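Local coordinates for protein 3-dehydroshikimate dehydratase (Pseudomonas putida, PDB 5HMQ) that converts 3-dehydroshikimate to protocatechuate, a shared intermediate of quinate and shikimate degradation, with the aid of a divalent metal cation, at residues E307-R312 with E592-R597; G321-G326 with A434-G439; A449-S454 with R517-H522. All coordinates share one frame; numbering follows the deposited sequence.

Interaction 1: E307-R312 with E592-R597; sequences EAVGAR and EPFEER
Phe594 meets Val309 with the rim of its ring, CZ lying 3.8 Å from Val309 CG1, so the methyl sits near the ring plane and not over a face. One face of the ring is taken by its own neighbour instead: Glu595 CG rests 4.1 Å above the plane, over the ring centre. Phe594 CG is anti to the backbone N (chi1 172°), a setting that sends the ring out toward the helix although the backbone stays well back. Farther along the ring, CE1 comes within 4.0 Å of the carbonyl carbon of Arg312. This is a contact between two vicinal oxygen chelate modules. Residues 307-312 open the helix that follows the first strand of one beta-alpha-beta-beta-beta unit, with Asp306 OD1 hydrogen-bonded to Val309 N. Residues 592-597 connect the last two strands of the other module, 585-590 and 599-606, and turn sharply through left-handed backbone angles at Glu595 and Glu596, closed by a hydrogen bond from Arg597 N to Phe594 O at 3.2 Å. Beside the apolar patch, the Arg312 chain bends at chi3 (-53°) and lays its guanidinium back across the helix, Val309 CA 3.4 Å above its plane, offset toward the rim. As modelled, the extended Glu595 comes to the guanidinium edge with the two planes about 14° apart, but Arg312 NH1 and Glu595 OE2 are placed too close together, so both the salt bridge and this alignment are doubtful in detail. Outside the two segments, Trp316 meets the Phe594 ring edge-to-face, and Phe598 adds a second aromatic neighbour.

Interaction 2: G321-G326 with A434-G439; sequences GFAEAG and ATATGG
Residues 321-325 and 434-438 run nearly antiparallel, 160° apart end to end, and Gly321 O is where their backbones join: it accepts Thr437 N at 3.2 Å and, weakly, Gly438 N at 3.5 Å. The Thr437 donor stands above the carbonyl plane, 35° out of it. Close by, Ala436 CB packs against Gly321 O at 3.2 Å. Ala323 points its methyl into the other segment, where CB lies 3.2 Å from Thr435 O and 3.8 Å from Ala434 CB. Gly321, with positive phi, ends helix 307-319 in a Schellman motif, and after Phe322 the chain enters strand 323-328 of the first vicinal oxygen chelate module. A classic beta bulge follows, Ala325 and Gly326 both facing Leu335 on the neighbouring strand. The partner segment is the connection that leaves edge strand 428-430 and leads to strand 440-450 of the second module. Thr437 turns OG1 between its backbone N and carbonyl carbon (chi1 62°), over Gly321, and a water there donates to Phe322 O at 2.8 Å and is hydrogen-bonded to Thr437 OG1 at 2.9 Å.

Interaction 3: A449-S454 with R517-H522; sequences ALPAES and RGSGVH
Ala449 and Gly520 face each other as a hydrogen-bonded antiparallel pair, joined by two nearly straight bonds. Ala449 N reaches Gly520 O at 2.9 Å, almost along the C=O axis, and Gly520 N returns to Ala449 O at 3.1 Å, in the plane of that carbonyl. Just before the pair the packing is tight: Ser519 CB presses to 3.0 Å from Ala449 O, while its OG lies 3.1 Å from Pro451 CD, against the ring. The hydroxyl is placed there by chi1 of -58°, anti to the carbonyl carbon, and its polar need is met by Ser502 OG. On the far side of the pair the fit is looser. Gly520 offers no side chain to the Ala449 methyl, and the His522 ring comes at that methyl obliquely, CD2 being 4.2 Å from Ala449 CB. Beyond Pro451, residues 452-454 turn away from residues 517-522 and make no contact with them. Their turn is held by Pro451 O, which receives Ser454 N and Ser454 OG, each at 3.1 Å, from the same face of the carbonyl. This end belongs to the dimer: Phe247 of the second subunit packs on Leu450, Pro451 and Ser519, whereas exposed Glu453 lies close to Glu453 of that subunit, where like charges would be expected to repel unless screened. Strands 440-450 and 520-528 are neighbours in the middle of the second vicinal oxygen chelate sheet; the first carries His445 and the second His523, both ligands of a bound magnesium ion. Chemically, then, the polar bonding across the contact is all main-chain and contributes to the alignment of the two histidine-bearing strands, while side chains supply van der Waals packing.

In the fold
Interactions 1 and 2 share one run of chain, since helix 307-319 leads into strand 323-328; their centres are 19 Å apart, and their nearest atoms about 8 Å. Interactions 1 and 3, with centres 18 Å apart, do touch: Glu596 O lies 3.3 Å from Arg517 CG, and Arg597 NH2 comes within 3.5 Å of Arg517 NH1. Glu206 of the second subunit is shared by both arginines, in a salt bridge with Arg597 and a long, weak ion pair with Arg517. The magnesium ion held by His445, His523 and Glu601 is about 7 Å from the His522 side chain of interaction 3; the Phe594 side chain of interaction 1 is about 10 Å from that of His523, and interaction 2 lies away from the sites. The catalytic metal site belongs to the N-terminal barrel.

Interaction 1: E307-R312 with E592-R597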
ATOM      1  N   GLU C 307      16.781 -27.026   6.829  1.00 57.93           N
ATOM      2  CA  GLU C 307      18.001 -27.798   6.621  1.00 55.54           C
ATOM      3  C   GLU C 307      18.269 -28.032   5.137  1.00 57.26           C
ATOM      4  O   GLU C 307      19.426 -28.035   4.705  1.00 55.49           O
ATOM      5  CB  GLU C 307      17.918 -29.129   7.366  1.00 54.48           C
ATOM      6  CG  GLU C 307      19.204 -29.507   8.092  1.00 61.40           C
ATOM      7  CD  GLU C 307      19.424 -28.691   9.358  1.00 65.07           C
ATOM      8  OE1 GLU C 307      20.556 -28.201   9.564  1.00 66.56           O
ATOM      9  OE2 GLU C 307      18.461 -28.539  10.137  1.00 66.10           O
ATOM     10  N   ALA C 308      17.216 -28.199   4.337  1.00 55.40           N
ATOM     11  CA  ALA C 308      17.397 -28.449   2.910  1.00 52.40           C
ATOM     12  C   ALA C 308      17.905 -27.203   2.196  1.00 55.27           C
ATOM     13  O   ALA C 308      18.951 -27.233   1.538  1.00 58.31           O
ATOM     14  CB  ALA C 308      16.084 -28.934   2.289  1.00 49.32           C
ATOM     15  N   VAL C 309      17.170 -26.093   2.309  1.00 54.84           N
ATOM     16  CA  VAL C 309      17.591 -24.864   1.644  1.00 54.50           C
ATOM     17  C   VAL C 309      18.844 -24.298   2.300  1.00 54.16           C
ATOM     18  O   VAL C 309      19.688 -23.697   1.623  1.00 53.60           O
ATOM     19  CB  VAL C 309      16.444 -23.835   1.637  1.00 54.18           C
ATOM     20  CG1 VAL C 309      16.788 -22.659   0.737  1.00 56.69           C
ATOM     21  CG2 VAL C 309      15.146 -24.487   1.187  1.00 56.56           C
ATOM     22  N   GLY C 310      19.002 -24.492   3.612  1.00 52.38           N
ATOM     23  CA  GLY C 310      20.187 -23.985   4.284  1.00 53.09           C
ATOM     24  C   GLY C 310      21.457 -24.657   3.802  1.00 54.55           C
ATOM     25  O   GLY C 310      22.498 -24.010   3.659  1.00 55.15           O
ATOM     26  N   ALA C 311      21.390 -25.964   3.550  1.00 54.44           N
ATOM     27  CA  ALA C 311      22.533 -26.660   2.974  1.00 53.30           C
ATOM     28  C   ALA C 311      22.790 -26.176   1.554  1.00 54.98           C
ATOM     29  O   ALA C 311      23.945 -26.032   1.136  1.00 56.84           O
ATOM     30  CB  ALA C 311      22.304 -28.169   3.001  1.00 52.66           C
ATOM     31  N   ARG C 312      21.718 -25.924   0.797  1.00 52.95           N
ATOM     32  CA  ARG C 312      21.867 -25.424  -0.563  1.00 51.88           C
ATOM     33  C   ARG C 312      22.467 -24.023  -0.571  1.00 54.91           C
ATOM     34  O   ARG C 312      23.311 -23.706  -1.417  1.00 57.11           O
ATOM     35  CB  ARG C 312      20.506 -25.431  -1.260  1.00 55.36           C
ATOM     36  CG  ARG C 312      20.516 -25.980  -2.671  1.00 57.69           C
ATOM     37  CD  ARG C 312      19.100 -26.230  -3.172  1.00 58.16           C
ATOM     38  NE  ARG C 312      18.329 -27.054  -2.244  1.00 61.16           N
ATOM     39  CZ  ARG C 312      17.202 -26.667  -1.654  1.00 61.03           C
ATOM     40  NH1 ARG C 312      16.693 -25.468  -1.901  1.00 60.82           N
ATOM     41  NH2 ARG C 312      16.574 -27.488  -0.823  1.00 62.46           N
ATOM     42  N   GLU C 592      23.376 -15.495 -10.664  1.00 52.38           N
ATOM     43  CA  GLU C 592      21.944 -15.669 -10.811  1.00 52.75           C
ATOM     44  C   GLU C 592      21.286 -15.579  -9.436  1.00 55.16           C
ATOM     45  O   GLU C 592      21.948 -15.756  -8.411  1.00 57.41           O
ATOM     46  CB  GLU C 592      21.628 -17.013 -11.461  1.00 49.97           C
ATOM     47  CG  GLU C 592      22.086 -17.135 -12.902  1.00 53.16           C
ATOM     48  CD  GLU C 592      21.801 -18.506 -13.484  1.00 57.59           C
ATOM     49  OE1 GLU C 592      21.737 -19.482 -12.708  1.00 59.99           O
ATOM     50  OE2 GLU C 592      21.646 -18.609 -14.720  1.00 60.56           O
ATOM     51  N   PRO C 593      19.988 -15.284  -9.387  1.00 54.78           N
ATOM     52  CA  PRO C 593      19.301 -15.249  -8.091  1.00 53.36           C
ATOM     53  C   PRO C 593      19.316 -16.617  -7.425  1.00 52.10           C
ATOM     54  O   PRO C 593      19.145 -17.648  -8.078  1.00 52.47           O
ATOM     55  CB  PRO C 593      17.876 -14.815  -8.455  1.00 52.62           C
ATOM     56  CG  PRO C 593      18.016 -14.110  -9.759  1.00 51.13           C
ATOM     57  CD  PRO C 593      19.119 -14.818 -10.482  1.00 54.20           C
ATOM     58  N   PHE C 594      19.536 -16.618  -6.112  1.00 50.05           N
ATOM     59  CA  PHE C 594      19.433 -17.841  -5.325  1.00 51.92           C
ATOM     60  C   PHE C 594      17.959 -18.172  -5.133  1.00 54.53           C
ATOM     61  O   PHE C 594      17.270 -17.528  -4.334  1.00 52.83           O
ATOM     62  CB  PHE C 594      20.141 -17.690  -3.980  1.00 52.61           C
ATOM     63  CG  PHE C 594      19.914 -18.848  -3.045  1.00 53.46           C
ATOM     64  CD1 PHE C 594      20.641 -20.020  -3.182  1.00 54.53           C
ATOM     65  CD2 PHE C 594      18.976 -18.763  -2.027  1.00 50.28           C
ATOM     66  CE1 PHE C 594      20.434 -21.084  -2.323  1.00 54.26           C
ATOM     67  CE2 PHE C 594      18.766 -19.822  -1.166  1.00 50.51           C
ATOM     68  CZ  PHE C 594      19.494 -20.985  -1.315  1.00 52.88           C
ATOM     69  N   GLU C 595      17.485 -19.182  -5.861  1.00 57.96           N
ATOM     70  CA  GLU C 595      16.104 -19.655  -5.786  1.00 55.00           C
ATOM     71  C   GLU C 595      15.106 -18.501  -5.866  1.00 55.32           C
ATOM     72  O   GLU C 595      14.212 -18.353  -5.029  1.00 56.05           O
ATOM     73  CB  GLU C 595      15.892 -20.494  -4.525  1.00 55.57           C
ATOM     74  CG  GLU C 595      16.771 -21.733  -4.497  1.00 56.37           C
ATOM     75  CD  GLU C 595      16.424 -22.682  -3.375  1.00 58.92           C
ATOM     76  OE1 GLU C 595      15.370 -22.493  -2.732  1.00 60.50           O
ATOM     77  OE2 GLU C 595      17.212 -23.620  -3.133  1.00 60.10           O
ATOM     78  N   GLU C 596      15.288 -17.666  -6.891  1.00 57.27           N
ATOM     79  CA  GLU C 596      14.342 -16.619  -7.279  1.00 56.89           C
ATOM     80  C   GLU C 596      14.183 -15.538  -6.210  1.00 58.01           C
ATOM     81  O   GLU C 596      13.130 -14.902  -6.115  1.00 56.10           O
ATOM     82  CB  GLU C 596      12.978 -17.216  -7.643  1.00 59.39           C
ATOM     83  CG  GLU C 596      13.042 -18.384  -8.623  1.00 62.84           C
ATOM     84  CD  GLU C 596      13.328 -17.957 -10.058  1.00 70.35           C
ATOM     85  OE1 GLU C 596      13.602 -16.764 -10.290  1.00 73.16           O
ATOM     86  OE2 GLU C 596      13.274 -18.823 -10.953  1.00 73.06           O
ATOM     87  N   ARG C 597      15.221 -15.304  -5.408  1.00 55.88           N
ATOM     88  CA  ARG C 597      15.203 -14.204  -4.450  1.00 51.80           C
ATOM     89  C   ARG C 597      16.415 -13.307  -4.647  1.00 50.54           C
ATOM     90  O   ARG C 597      16.550 -12.643  -5.681  1.00 51.79           O
ATOM     91  CB  ARG C 597      15.177 -14.725  -3.012  1.00 50.40           C
ATOM     92  CG  ARG C 597      14.493 -16.057  -2.847  1.00 52.12           C
ATOM     93  CD  ARG C 597      13.255 -15.947  -1.989  1.00 56.00           C
ATOM     94  NE  ARG C 597      12.539 -17.218  -1.946  1.00 58.74           N
ATOM     95  CZ  ARG C 597      11.373 -17.402  -1.336  1.00 57.15           C
ATOM     96  NH1 ARG C 597      10.784 -16.393  -0.712  1.00 57.48           N
ATOM     97  NH2 ARG C 597      10.797 -18.596  -1.353  1.00 58.15           N
TER

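Interaction 2: G321-G326 with A434-G439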
ATOM      1  N   GLY C 321      33.590 -19.059  -1.966  1.00 50.99           N
ATOM      2  CA  GLY C 321      34.831 -18.941  -1.232  1.00 51.38           C
ATOM      3  C   GLY C 321      34.719 -18.949   0.274  1.00 52.53           C
ATOM      4  O   GLY C 321      35.736 -18.759   0.948  1.00 55.54           O
ATOM      5  N   PHE C 322      33.526 -19.155   0.825  1.00 50.97           N
ATOM      6  CA  PHE C 322      33.353 -19.135   2.269  1.00 49.06           C
ATOM      7  C   PHE C 322      33.758 -20.475   2.870  1.00 50.40           C
ATOM      8  O   PHE C 322      33.549 -21.533   2.269  1.00 52.96           O
ATOM      9  CB  PHE C 322      31.905 -18.807   2.638  1.00 48.27           C
ATOM     10  CG  PHE C 322      31.530 -17.372   2.400  1.00 48.92           C
ATOM     11  CD1 PHE C 322      31.109 -16.951   1.150  1.00 49.49           C
ATOM     12  CD2 PHE C 322      31.602 -16.443   3.426  1.00 47.18           C
ATOM     13  CE1 PHE C 322      30.768 -15.631   0.928  1.00 52.06           C
ATOM     14  CE2 PHE C 322      31.261 -15.122   3.208  1.00 46.61           C
ATOM     15  CZ  PHE C 322      30.843 -14.715   1.958  1.00 47.50           C
ATOM     16  N   ALA C 323      34.352 -20.422   4.058  1.00 54.05           N
ATOM     17  CA  ALA C 323      34.728 -21.612   4.805  1.00 55.85           C
ATOM     18  C   ALA C 323      33.681 -21.917   5.866  1.00 55.46           C
ATOM     19  O   ALA C 323      33.087 -21.005   6.447  1.00 60.07           O
ATOM     20  CB  ALA C 323      36.096 -21.436   5.466  1.00 56.61           C
ATOM     21  N   GLU C 324      33.446 -23.203   6.103  1.00 58.08           N
ATOM     22  CA  GLU C 324      32.583 -23.633   7.199  1.00 58.91           C
ATOM     23  C   GLU C 324      33.311 -23.379   8.510  1.00 59.02           C
ATOM     24  O   GLU C 324      34.131 -24.189   8.946  1.00 60.97           O
ATOM     25  CB  GLU C 324      32.220 -25.105   7.052  1.00 59.80           C
ATOM     26  CG  GLU C 324      31.492 -25.447   5.767  1.00 63.13           C
ATOM     27  CD  GLU C 324      30.965 -26.868   5.760  1.00 66.43           C
ATOM     28  OE1 GLU C 324      29.878 -27.099   6.331  1.00 68.21           O
ATOM     29  OE2 GLU C 324      31.636 -27.751   5.186  1.00 66.07           O
ATOM     30  N   ALA C 325      33.000 -22.261   9.161  1.00 63.53           N
ATOM     31  CA  ALA C 325      33.739 -21.890  10.359  1.00 61.27           C
ATOM     32  C   ALA C 325      33.303 -22.675  11.586  1.00 66.13           C
ATOM     33  O   ALA C 325      33.981 -22.605  12.615  1.00 68.39           O
ATOM     34  CB  ALA C 325      33.591 -20.390  10.628  1.00 57.66           C
ATOM     35  N   GLY C 326      32.226 -23.451  11.494  1.00 65.65           N
ATOM     36  CA  GLY C 326      31.779 -24.237  12.627  1.00 65.46           C
ATOM     37  C   GLY C 326      30.279 -24.229  12.834  1.00 63.07           C
ATOM     38  O   GLY C 326      29.559 -23.420  12.240  1.00 60.15           O
ATOM     39  N   ALA C 434      39.465 -24.153   9.368  1.00 77.64           N
ATOM     40  CA  ALA C 434      38.631 -23.706   8.253  1.00 75.35           C
ATOM     41  C   ALA C 434      39.491 -23.112   7.130  1.00 75.36           C
ATOM     42  O   ALA C 434      39.851 -23.795   6.150  1.00 77.05           O
ATOM     43  CB  ALA C 434      37.634 -22.650   8.731  1.00 76.28           C
ATOM     44  N   THR C 435      39.852 -21.820   7.313  1.00 69.09           N
ATOM     45  CA  THR C 435      40.375 -20.873   6.316  1.00 70.01           C
ATOM     46  C   THR C 435      39.481 -20.788   5.096  1.00 67.29           C
ATOM     47  O   THR C 435      39.111 -21.825   4.554  1.00 64.73           O
ATOM     48  CB  THR C 435      41.742 -21.221   5.776  1.00 71.84           C
ATOM     49  OG1 THR C 435      41.837 -22.588   5.584  1.00 73.77           O
ATOM     50  CG2 THR C 435      42.718 -20.979   6.915  1.00 66.83           C
ATOM     51  N   ALA C 436      39.180 -19.588   4.596  1.00 63.55           N
ATOM     52  CA  ALA C 436      38.416 -19.458   3.361  1.00 62.41           C
ATOM     53  C   ALA C 436      39.287 -19.836   2.162  1.00 61.93           C
ATOM     54  O   ALA C 436      40.514 -19.916   2.252  1.00 63.13           O
ATOM     55  CB  ALA C 436      37.889 -18.038   3.195  1.00 59.11           C
ATOM     56  N   THR C 437      38.631 -20.095   1.024  1.00 57.80           N
ATOM     57  CA  THR C 437      39.317 -20.415  -0.224  1.00 58.05           C
ATOM     58  C   THR C 437      39.293 -19.279  -1.239  1.00 57.90           C
ATOM     59  O   THR C 437      39.913 -19.410  -2.300  1.00 61.07           O
ATOM     60  CB  THR C 437      38.694 -21.660  -0.867  1.00 60.02           C
ATOM     61  OG1 THR C 437      37.319 -21.397  -1.182  1.00 63.68           O
ATOM     62  CG2 THR C 437      38.760 -22.835   0.087  1.00 58.82           C
ATOM     63  N   GLY C 438      38.615 -18.166  -0.951  1.00 52.71           N
ATOM     64  CA  GLY C 438      38.610 -17.016  -1.826  1.00 49.59           C
ATOM     65  C   GLY C 438      39.129 -15.739  -1.184  1.00 50.53           C
ATOM     66  O   GLY C 438      39.583 -15.720  -0.037  1.00 56.32           O
ATOM     67  N   GLY C 439      39.044 -14.662  -1.965  1.00 48.80           N
ATOM     68  CA  GLY C 439      39.530 -13.366  -1.542  1.00 48.71           C
ATOM     69  C   GLY C 439      38.476 -12.277  -1.474  1.00 51.06           C
ATOM     70  O   GLY C 439      38.761 -11.122  -1.801  1.00 48.98           O
TER
HETATM   71  O   HOH W   1      35.414 -22.669   0.525  1.00 59.89           O

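Interaction 3: A449-S454 with R517-H522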
ATOM      1  N   ALA C 449      14.788  -4.731  -1.669  1.00 45.61           N
ATOM      2  CA  ALA C 449      13.625  -4.533  -2.521  1.00 45.78           C
ATOM      3  C   ALA C 449      12.418  -4.356  -1.614  1.00 46.68           C
ATOM      4  O   ALA C 449      12.064  -5.273  -0.867  1.00 44.56           O
ATOM      5  CB  ALA C 449      13.431  -5.707  -3.480  1.00 43.64           C
ATOM      6  N   LEU C 450      11.801  -3.178  -1.662  1.00 46.30           N
ATOM      7  CA  LEU C 450      10.736  -2.842  -0.731  1.00 45.12           C
ATOM      8  C   LEU C 450       9.459  -2.469  -1.473  1.00 45.79           C
ATOM      9  O   LEU C 450       9.517  -1.998  -2.614  1.00 47.23           O
ATOM     10  CB  LEU C 450      11.148  -1.674   0.177  1.00 48.33           C
ATOM     11  CG  LEU C 450      12.375  -1.890   1.067  1.00 47.99           C
ATOM     12  CD1 LEU C 450      12.781  -0.591   1.749  1.00 46.06           C
ATOM     13  CD2 LEU C 450      12.106  -2.977   2.095  1.00 47.94           C
ATOM     14  N   PRO C 451       8.292  -2.676  -0.860  1.00 51.98           N
ATOM     15  CA  PRO C 451       7.049  -2.200  -1.479  1.00 50.44           C
ATOM     16  C   PRO C 451       7.068  -0.686  -1.619  1.00 48.40           C
ATOM     17  O   PRO C 451       7.592   0.028  -0.763  1.00 50.56           O
ATOM     18  CB  PRO C 451       5.960  -2.663  -0.503  1.00 48.16           C
ATOM     19  CG  PRO C 451       6.588  -3.755   0.292  1.00 49.28           C
ATOM     20  CD  PRO C 451       8.040  -3.394   0.400  1.00 49.97           C
ATOM     21  N   ALA C 452       6.501  -0.205  -2.727  1.00 48.80           N
ATOM     22  CA  ALA C 452       6.516   1.227  -3.015  1.00 52.67           C
ATOM     23  C   ALA C 452       5.886   2.039  -1.889  1.00 53.32           C
ATOM     24  O   ALA C 452       6.343   3.145  -1.581  1.00 53.10           O
ATOM     25  CB  ALA C 452       5.800   1.499  -4.338  1.00 52.74           C
ATOM     26  N   GLU C 453       4.833   1.513  -1.265  1.00 50.23           N
ATOM     27  CA  GLU C 453       4.100   2.262  -0.253  1.00 51.21           C
ATOM     28  C   GLU C 453       4.807   2.307   1.095  1.00 50.88           C
ATOM     29  O   GLU C 453       4.409   3.103   1.954  1.00 51.15           O
ATOM     30  CB  GLU C 453       2.701   1.667  -0.046  1.00 51.25           C
ATOM     31  CG  GLU C 453       2.043   1.123  -1.304  1.00 55.63           C
ATOM     32  CD  GLU C 453       2.582  -0.248  -1.683  1.00 61.60           C
ATOM     33  OE1 GLU C 453       3.004  -0.988  -0.768  1.00 64.30           O
ATOM     34  OE2 GLU C 453       2.622  -0.574  -2.885  1.00 61.69           O
ATOM     35  N   SER C 454       5.834   1.485   1.308  1.00 47.78           N
ATOM     36  CA  SER C 454       6.522   1.433   2.596  1.00 46.62           C
ATOM     37  C   SER C 454       7.936   1.996   2.541  1.00 47.94           C
ATOM     38  O   SER C 454       8.601   2.055   3.577  1.00 47.42           O
ATOM     39  CB  SER C 454       6.554  -0.005   3.126  1.00 48.95           C
ATOM     40  OG  SER C 454       7.187  -0.878   2.211  1.00 57.33           O
ATOM     41  N   ARG C 517       8.082 -13.763  -5.656  1.00 62.11           N
ATOM     42  CA  ARG C 517       8.582 -13.650  -4.302  1.00 63.81           C
ATOM     43  C   ARG C 517       8.517 -12.190  -3.882  1.00 61.32           C
ATOM     44  O   ARG C 517       8.811 -11.297  -4.678  1.00 64.46           O
ATOM     45  CB  ARG C 517      10.017 -14.191  -4.182  1.00 66.08           C
ATOM     46  CG  ARG C 517      10.168 -15.561  -4.847  1.00 64.74           C
ATOM     47  CD  ARG C 517       9.208 -16.588  -4.248  1.00 64.63           C
ATOM     48  NE  ARG C 517       8.754 -17.556  -5.246  1.00 65.73           N
ATOM     49  CZ  ARG C 517       9.317 -18.742  -5.458  1.00 63.91           C
ATOM     50  NH1 ARG C 517      10.361 -19.125  -4.735  1.00 62.28           N
ATOM     51  NH2 ARG C 517       8.833 -19.550  -6.393  1.00 62.44           N
ATOM     52  N   GLY C 518       8.082 -11.956  -2.642  1.00 58.15           N
ATOM     53  CA  GLY C 518       7.842 -10.625  -2.111  1.00 57.44           C
ATOM     54  C   GLY C 518       9.073  -9.759  -1.983  1.00 55.57           C
ATOM     55  O   GLY C 518       9.922  -9.697  -2.879  1.00 56.02           O
ATOM     56  N   SER C 519       9.154  -9.054  -0.867  1.00 50.84           N
ATOM     57  CA  SER C 519      10.228  -8.117  -0.601  1.00 51.02           C
ATOM     58  C   SER C 519      11.305  -8.799   0.235  1.00 51.85           C
ATOM     59  O   SER C 519      11.148  -9.934   0.690  1.00 51.45           O
ATOM     60  CB  SER C 519       9.679  -6.878   0.108  1.00 51.16           C
ATOM     61  OG  SER C 519       8.679  -6.255  -0.676  1.00 48.24           O
ATOM     62  N   GLY C 520      12.409  -8.097   0.429  1.00 46.60           N
ATOM     63  CA  GLY C 520      13.528  -8.653   1.151  1.00 47.36           C
ATOM     64  C   GLY C 520      14.829  -8.213   0.520  1.00 44.83           C
ATOM     65  O   GLY C 520      14.898  -7.174  -0.132  1.00 43.49           O
ATOM     66  N   VAL C 521      15.879  -9.002   0.750  1.00 44.26           N
ATOM     67  CA  VAL C 521      17.194  -8.668   0.220  1.00 44.13           C
ATOM     68  C   VAL C 521      17.173  -8.713  -1.298  1.00 43.50           C
ATOM     69  O   VAL C 521      16.764  -9.708  -1.908  1.00 42.69           O
ATOM     70  CB  VAL C 521      18.257  -9.619   0.784  1.00 46.27           C
ATOM     71  CG1 VAL C 521      19.531  -9.549  -0.053  1.00 51.75           C
ATOM     72  CG2 VAL C 521      18.565  -9.253   2.213  1.00 45.07           C
ATOM     73  N   HIS C 522      17.609  -7.617  -1.919  1.00 43.52           N
ATOM     74  CA  HIS C 522      17.732  -7.585  -3.367  1.00 44.66           C
ATOM     75  C   HIS C 522      19.027  -8.257  -3.804  1.00 47.20           C
ATOM     76  O   HIS C 522      19.009  -9.177  -4.630  1.00 47.51           O
ATOM     77  CB  HIS C 522      17.661  -6.142  -3.869  1.00 44.91           C
ATOM     78  CG  HIS C 522      17.618  -6.021  -5.360  1.00 45.91           C
ATOM     79  ND1 HIS C 522      18.718  -5.664  -6.111  1.00 46.10           N
ATOM     80  CD2 HIS C 522      16.607  -6.210  -6.240  1.00 47.15           C
ATOM     81  CE1 HIS C 522      18.385  -5.637  -7.389  1.00 44.74           C
ATOM     82  NE2 HIS C 522      17.110  -5.965  -7.495  1.00 48.44           N
TER